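Local atomic coordinates of inositol 2-dehydrogenase/D-chiro-inositol 3-dehydrogenase (Lactobacillus casei, PDB entry 4MIY), a protein that oxidises myo-inositol and D-chiro-inositol to their keto forms, 2-keto-myo-inositol and 1-keto-D-chiro-inositol, using NAD as the cofactor. Residues 83-97 against 112-125. Residues are numbered along the deposited sequence; the frame is centred on the assembly and turned at random.
With NAD (nicotinamide-adenine-dinucleotide), chain E.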
loop_
_atom_site.group_PDB
_atom_site.type_symbol
_atom_site.label_atom_id
_atom_site.label_comp_id
_atom_site.label_asym_id
_atom_site.label_seq_id
_atom_site.Cartn_x
_atom_site.Cartn_y
_atom_site.Cartn_z
ATOM N N VAL A 83 6.670 43.725 13.042
ATOM C CA VAL A 83 5.679 43.216 13.936
ATOM C C VAL A 83 5.538 44.113 15.139
ATOM O O VAL A 83 4.451 44.349 15.614
ATOM C CB VAL A 83 5.962 41.751 14.343
ATOM C CG1 VAL A 83 5.091 41.322 15.379
ATOM C CG2 VAL A 83 5.781 40.830 13.134
ATOM N N LEU A 84 6.650 44.620 15.639
ATOM C CA LEU A 84 6.600 45.539 16.751
ATOM C C LEU A 84 5.956 46.848 16.341
ATOM O O LEU A 84 5.259 47.406 17.101
ATOM C CB LEU A 84 7.974 45.794 17.346
ATOM C CG LEU A 84 8.732 44.621 17.915
ATOM C CD1 LEU A 84 10.155 44.979 18.034
ATOM C CD2 LEU A 84 8.189 44.256 19.216
ATOM N N LYS A 85 6.137 47.290 15.139
ATOM C CA LYS A 85 5.408 48.460 14.704
ATOM C C LYS A 85 3.925 48.254 14.555
ATOM O O LYS A 85 3.141 49.115 14.824
ATOM C CB LYS A 85 5.922 48.937 13.391
ATOM C CG LYS A 85 7.184 49.724 13.463
ATOM C CD LYS A 85 7.812 49.651 12.172
ATOM C CE LYS A 85 8.773 50.719 11.991
ATOM N NZ LYS A 85 10.016 49.998 11.940
ATOM N N ALA A 86 3.523 47.075 14.138
ATOM C CA ALA A 86 2.119 46.799 13.930
ATOM C C ALA A 86 1.415 46.632 15.259
ATOM O O ALA A 86 0.235 46.867 15.373
ATOM C CB ALA A 86 1.964 45.553 13.048
ATOM N N LEU A 87 2.163 46.248 16.277
ATOM C CA LEU A 87 1.615 46.128 17.601
ATOM C C LEU A 87 1.306 47.465 18.289
ATOM O O LEU A 87 0.692 47.469 19.312
ATOM C CB LEU A 87 2.509 45.298 18.474
ATOM C CG LEU A 87 2.553 43.821 18.156
ATOM C CD1 LEU A 87 3.755 43.198 18.765
ATOM C CD2 LEU A 87 1.318 43.194 18.704
ATOM N N ASP A 88 1.781 48.547 17.715
ATOM C CA ASP A 88 1.372 49.881 18.129
ATOM C C ASP A 88 0.035 50.273 17.515
ATOM O O ASP A 88 -0.510 51.271 17.884
ATOM C CB ASP A 88 2.400 50.914 17.703
ATOM C CG ASP A 88 3.680 50.831 18.481
ATOM O OD1 ASP A 88 3.685 50.389 19.637
ATOM O OD2 ASP A 88 4.674 51.215 17.904
ATOM N N THR A 89 -0.458 49.507 16.544
ATOM C CA THR A 89 -1.803 49.648 16.032
ATOM C C THR A 89 -2.708 48.591 16.621
ATOM O O THR A 89 -2.301 47.826 17.450
ATOM C CB THR A 89 -1.867 49.444 14.568
ATOM O OG1 THR A 89 -1.681 48.059 14.273
ATOM C CG2 THR A 89 -0.827 50.225 13.877
ATOM N N ASP A 90 -3.948 48.583 16.179
ATOM C CA ASP A 90 -4.928 47.632 16.643
ATOM C C ASP A 90 -5.130 46.508 15.616
ATOM O O ASP A 90 -5.996 45.698 15.747
ATOM C CB ASP A 90 -6.268 48.337 16.953
ATOM C CG ASP A 90 -6.387 48.722 18.415
ATOM O OD1 ASP A 90 -5.674 48.143 19.225
ATOM O OD2 ASP A 90 -7.194 49.581 18.782
ATOM N N LYS A 91 -4.326 46.508 14.590
ATOM C CA LYS A 91 -4.501 45.575 13.511
ATOM C C LYS A 91 -4.164 44.128 13.866
ATOM O O LYS A 91 -3.378 43.846 14.707
ATOM C CB LYS A 91 -3.699 46.013 12.292
ATOM C CG LYS A 91 -4.130 47.338 11.714
ATOM C CD LYS A 91 -3.163 47.812 10.709
ATOM C CE LYS A 91 -3.582 49.062 9.954
ATOM N NZ LYS A 91 -4.234 50.028 10.767
ATOM N N PHE A 92 -4.851 43.229 13.197
ATOM C CA PHE A 92 -4.477 41.841 13.226
ATOM C C PHE A 92 -3.214 41.634 12.375
ATOM O O PHE A 92 -2.989 42.318 11.426
ATOM C CB PHE A 92 -5.645 41.001 12.699
ATOM C CG PHE A 92 -6.824 40.949 13.633
ATOM C CD1 PHE A 92 -6.896 40.008 14.610
ATOM C CD2 PHE A 92 -7.852 41.831 13.514
ATOM C CE1 PHE A 92 -7.987 39.939 15.435
ATOM C CE2 PHE A 92 -8.898 41.759 14.317
ATOM C CZ PHE A 92 -8.976 40.827 15.294
ATOM N N ILE A 93 -2.416 40.659 12.764
ATOM C CA ILE A 93 -1.112 40.444 12.174
ATOM C C ILE A 93 -0.892 38.946 11.854
ATOM O O ILE A 93 -0.931 38.109 12.732
ATOM C CB ILE A 93 -0.027 40.873 13.151
ATOM C CG1 ILE A 93 -0.173 42.347 13.521
ATOM C CG2 ILE A 93 1.338 40.608 12.575
ATOM C CD1 ILE A 93 0.478 42.656 14.818
ATOM N N PHE A 94 -0.690 38.686 10.572
ATOM C CA PHE A 94 -0.217 37.405 10.075
ATOM C C PHE A 94 1.218 37.598 9.626
ATOM O O PHE A 94 1.474 38.272 8.692
ATOM C CB PHE A 94 -1.067 36.917 8.901
ATOM C CG PHE A 94 -0.714 35.526 8.424
ATOM C CD1 PHE A 94 0.293 35.338 7.523
ATOM C CD2 PHE A 94 -1.382 34.427 8.899
ATOM C CE1 PHE A 94 0.618 34.096 7.095
ATOM C CE2 PHE A 94 -1.042 33.176 8.480
ATOM C CZ PHE A 94 -0.054 33.014 7.585
ATOM N N THR A 95 2.125 36.989 10.349
ATOM C CA THR A 95 3.508 37.001 9.942
ATOM C C THR A 95 3.924 35.624 9.472
ATOM O O THR A 95 3.633 34.651 10.101
ATOM C CB THR A 95 4.451 37.527 11.038
ATOM O OG1 THR A 95 5.767 37.614 10.534
ATOM C CG2 THR A 95 4.433 36.682 12.209
ATOM N N GLU A 96 4.570 35.582 8.332
ATOM C CA GLU A 96 5.257 34.372 7.981
ATOM C C GLU A 96 6.309 34.018 9.026
ATOM O O GLU A 96 6.749 34.849 9.773
ATOM C CB GLU A 96 5.859 34.455 6.586
ATOM C CG GLU A 96 4.934 33.974 5.481
ATOM C CD GLU A 96 4.486 32.529 5.671
ATOM O OE1 GLU A 96 5.150 31.794 6.386
ATOM O OE2 GLU A 96 3.479 32.165 5.115
ATOM N N LYS A 97 6.689 32.753 9.053
ATOM C CA LYS A 97 7.830 32.318 9.799
ATOM C C LYS A 97 9.064 33.003 9.264
ATOM O O LYS A 97 9.127 33.282 8.115
ATOM C CB LYS A 97 8.012 30.814 9.657
ATOM C CG LYS A 97 7.808 30.358 8.274
ATOM C CD LYS A 97 8.891 29.504 7.735
ATOM C CE LYS A 97 10.222 30.110 7.868
ATOM N NZ LYS A 97 11.066 29.638 6.751
ATOM N N LYS A 112 5.467 42.454 24.381
ATOM C CA LYS A 112 4.636 43.527 23.937
ATOM C C LYS A 112 3.203 43.137 23.622
ATOM O O LYS A 112 2.278 43.800 23.995
ATOM C CB LYS A 112 5.231 44.148 22.727
ATOM C CG LYS A 112 4.513 45.342 22.369
ATOM C CD LYS A 112 5.147 46.028 21.295
ATOM C CE LYS A 112 4.805 47.459 21.333
ATOM N NZ LYS A 112 5.177 48.177 20.119
ATOM N N GLU A 113 3.040 42.028 22.919
ATOM C CA GLU A 113 1.702 41.575 22.655
ATOM C C GLU A 113 0.968 41.291 23.954
ATOM O O GLU A 113 -0.211 41.522 24.045
ATOM C CB GLU A 113 1.674 40.366 21.695
ATOM C CG GLU A 113 0.299 40.106 21.152
ATOM C CD GLU A 113 0.157 38.883 20.259
ATOM O OE1 GLU A 113 0.859 37.890 20.491
ATOM O OE2 GLU A 113 -0.667 38.955 19.371
ATOM N N LEU A 114 1.693 40.823 24.964
ATOM C CA LEU A 114 1.142 40.513 26.274
ATOM C C LEU A 114 0.610 41.744 27.029
ATOM O O LEU A 114 -0.141 41.590 27.947
ATOM C CB LEU A 114 2.163 39.803 27.162
ATOM C CG LEU A 114 2.221 38.311 26.970
ATOM C CD2 LEU A 114 1.028 37.767 27.469
ATOM N N THR A 115 1.020 42.917 26.584
ATOM C CA THR A 115 0.489 44.175 27.053
ATOM C C THR A 115 -0.833 44.574 26.399
ATOM O O THR A 115 -1.446 45.544 26.794
ATOM C CB THR A 115 1.455 45.320 26.841
ATOM O OG1 THR A 115 1.541 45.699 25.471
ATOM C CG2 THR A 115 2.792 45.000 27.381
ATOM N N LYS A 116 -1.261 43.834 25.388
ATOM C CA LYS A 116 -2.453 44.188 24.655
ATOM C C LYS A 116 -3.655 43.548 25.264
ATOM O O LYS A 116 -3.530 42.663 26.063
ATOM C CB LYS A 116 -2.356 43.721 23.199
ATOM C CG LYS A 116 -1.342 44.384 22.344
ATOM C CD LYS A 116 -0.954 45.732 22.832
ATOM C CE LYS A 116 -1.133 46.737 21.745
ATOM N NZ LYS A 116 0.089 47.554 21.592
ATOM N N SER A 117 -4.847 43.995 24.872
ATOM C CA SER A 117 -6.041 43.493 25.520
ATOM C C SER A 117 -6.457 42.151 24.949
ATOM O O SER A 117 -7.202 41.414 25.544
ATOM C CB SER A 117 -7.202 44.481 25.435
ATOM O OG SER A 117 -7.411 44.908 24.127
ATOM N N LYS A 118 -5.937 41.878 23.765
ATOM C CA LYS A 118 -6.198 40.639 23.101
ATOM C C LYS A 118 -5.127 40.304 22.062
ATOM O O LYS A 118 -4.464 41.148 21.550
ATOM C CB LYS A 118 -7.571 40.664 22.466
ATOM C CG LYS A 118 -7.754 41.608 21.324
ATOM C CD LYS A 118 -8.999 41.268 20.515
ATOM C CE LYS A 118 -9.333 42.280 19.422
ATOM N NZ LYS A 118 -8.485 42.447 18.239
ATOM N N LYS A 119 -5.027 39.023 21.772
ATOM C CA LYS A 119 -4.057 38.488 20.851
ATOM C C LYS A 119 -4.383 38.881 19.419
ATOM O O LYS A 119 -5.522 38.854 19.020
ATOM C CB LYS A 119 -4.060 36.988 21.013
ATOM C CG LYS A 119 -2.954 36.247 20.354
ATOM C CD LYS A 119 -3.127 34.775 20.588
ATOM C CE LYS A 119 -4.172 34.184 19.708
ATOM N NZ LYS A 119 -4.194 32.744 19.703
ATOM N N VAL A 120 -3.371 39.251 18.652
ATOM C CA VAL A 120 -3.558 39.624 17.270
ATOM C C VAL A 120 -2.622 38.922 16.301
ATOM O O VAL A 120 -2.805 39.015 15.142
ATOM C CB VAL A 120 -3.432 41.144 17.047
ATOM C CG1 VAL A 120 -4.631 41.851 17.601
ATOM C CG2 VAL A 120 -2.214 41.672 17.700
ATOM N N ILE A 121 -1.626 38.231 16.816
ATOM C CA ILE A 121 -0.634 37.639 15.933
ATOM C C ILE A 121 -0.870 36.146 15.655
ATOM O O ILE A 121 -1.053 35.369 16.555
ATOM C CB ILE A 121 0.756 37.760 16.497
ATOM C CG1 ILE A 121 1.189 39.226 16.565
ATOM C CG2 ILE A 121 1.736 36.971 15.634
ATOM C CD1 ILE A 121 2.294 39.455 17.543
ATOM N N GLN A 122 -0.844 35.827 14.368
ATOM C CA GLN A 122 -0.719 34.461 13.899
ATOM C C GLN A 122 0.572 34.295 13.099
ATOM O O GLN A 122 0.906 35.110 12.295
ATOM C CB GLN A 122 -1.933 34.062 13.051
ATOM C CG GLN A 122 -1.883 32.623 12.554
ATOM C CD GLN A 122 -3.188 32.152 12.008
ATOM O OE1 GLN A 122 -4.216 32.689 12.305
ATOM N NE2 GLN A 122 -3.133 31.152 11.193
ATOM N N VAL A 123 1.282 33.215 13.363
ATOM C CA VAL A 123 2.533 32.930 12.681
ATOM C C VAL A 123 2.343 31.815 11.655
ATOM O O VAL A 123 1.693 30.861 11.935
ATOM C CB VAL A 123 3.595 32.520 13.665
ATOM C CG1 VAL A 123 4.862 32.243 12.966
ATOM C CG2 VAL A 123 3.788 33.618 14.660
ATOM N N GLY A 124 2.960 31.948 10.501
ATOM C CA GLY A 124 2.704 31.062 9.389
ATOM C C GLY A 124 3.233 29.630 9.391
ATOM O O GLY A 124 3.725 29.180 8.389
ATOM N N PHE A 125 3.092 28.921 10.493
ATOM C CA PHE A 125 3.425 27.516 10.527
ATOM C C PHE A 125 2.277 26.654 9.963
ATOM O O PHE A 125 1.447 26.192 10.686
ATOM C CB PHE A 125 3.792 27.065 11.941
ATOM C CG PHE A 125 5.068 27.663 12.467
ATOM C CD1 PHE A 125 6.247 27.423 11.861
ATOM C CD2 PHE A 125 5.057 28.442 13.574
ATOM C CE1 PHE A 125 7.413 27.971 12.333
ATOM C CE2 PHE A 125 6.213 28.998 14.052
ATOM C CZ PHE A 125 7.378 28.761 13.420
HETATM P PA NAD E . 11.607 36.889 -1.209
HETATM O O1A NAD E . 12.984 37.317 -1.053
HETATM O O2A NAD E . 11.091 36.492 -2.434
HETATM O O5B NAD E . 10.604 38.078 -0.912
HETATM C C5B NAD E . 10.697 38.924 0.160
HETATM C C4B NAD E . 10.240 40.327 -0.263
HETATM O O4B NAD E . 10.397 41.143 0.867
HETATM C C3B NAD E . 11.144 41.019 -1.274
HETATM O O3B NAD E . 10.384 41.555 -2.278
HETATM C C2B NAD E . 11.892 42.067 -0.497
HETATM O O2B NAD E . 12.226 43.192 -1.274
HETATM C C1B NAD E . 10.895 42.447 0.530
HETATM N N9A NAD E . 11.440 43.034 1.734
HETATM C C8A NAD E . 12.527 42.729 2.369
HETATM N N7A NAD E . 12.667 43.419 3.494
HETATM C C5A NAD E . 11.612 44.205 3.585
HETATM C C6A NAD E . 11.110 45.223 4.486
HETATM N N6A NAD E . 11.719 45.568 5.594
HETATM N N1A NAD E . 9.945 45.754 4.196
HETATM C C2A NAD E . 9.277 45.467 3.140
HETATM N N3A NAD E . 9.688 44.584 2.256
HETATM C C4A NAD E . 10.821 43.937 2.438
HETATM O O3 NAD E . 11.418 35.846 -0.037
HETATM P PN NAD E . 10.119 34.885 0.226
HETATM O O1N NAD E . 10.432 33.549 -0.263
HETATM O O2N NAD E . 8.984 35.412 -0.437
HETATM O O5D NAD E . 10.051 34.725 1.740
HETATM C C5D NAD E . 9.441 35.737 2.503
HETATM C C4D NAD E . 9.106 35.250 3.875
HETATM O O4D NAD E . 8.191 34.179 3.722
HETATM C C3D NAD E . 10.314 34.739 4.585
HETATM O O3D NAD E . 10.170 35.033 5.939
HETATM C C2D NAD E . 10.184 33.242 4.318
HETATM O O2D NAD E . 10.824 32.589 5.347
HETATM C C1D NAD E . 8.696 33.048 4.381
HETATM N N1N NAD E . 8.268 31.817 3.716
HETATM C C2N NAD E . 7.572 30.907 4.393
HETATM C C3N NAD E . 7.174 29.706 3.843
HETATM C C7N NAD E . 6.371 28.708 4.645
HETATM O O7N NAD E . 5.722 29.036 5.586
HETATM N N7N NAD E . 6.401 27.510 4.222
HETATM C C4N NAD E . 7.472 29.478 2.511
HETATM C C5N NAD E . 8.182 30.452 1.845
HETATM C C6N NAD E . 8.575 31.602 2.478
HETATM O O HOH W 1 -6.983 44.402 18.565
#
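Ile93 and Ile121 sit opposite each other on parallel strands 92-95 and 121-123, joined by backbone hydrogen bonds. Ile93 N gives to Val120 O, and Gln122 N gives to Ile93 O at 2.8 Å, almost straight (169°). Thr95 N then binds Gln122 O, and Gly124 N binds Thr95 O. On one face of this pair Ile93 CD1 lies 3.9 Å from Ile121 CG1, and Thr95 meets Val123 methyl to methyl. Leu87, in the turn Ala86 to Thr89, closes the tight part. Its CD2 touches both Val120 CG2 and Ile121 CD1, 4.0 Å from each. On the other face the amide of Gln122 sits at the edge of the Phe94 ring, with NE2 4.0 Å from CE2. Glu113 reaches back within its own segment, and its OE2 accepts from both Val120 N and Ile121 N.

The far end is looser and faces solvent. Lys112, with CG anti to the backbone N (chi1 -172°) and its chain extended, runs counter to Leu87, its CD 3.9 Å from Leu87 CB. Its NZ bridges Leu84 O and Asp88 OD1, the latter a 2.7 Å salt bridge met from above the carboxylate plane. A methionine in place of Lys112 would probably leave Asp88 without its charged mate and Leu84 O without this donor. Lys118 NZ and Asp90 O share a water.

At the opposite end Lys97 O accepts from NAD O3D at 3.0 Å. The whole is the beta-alpha-beta unit 92-95, 103-113, 121-123 at the sheet edge of an NAD-binding Rossmann fold, with its C-terminal strand ends at the cofactor.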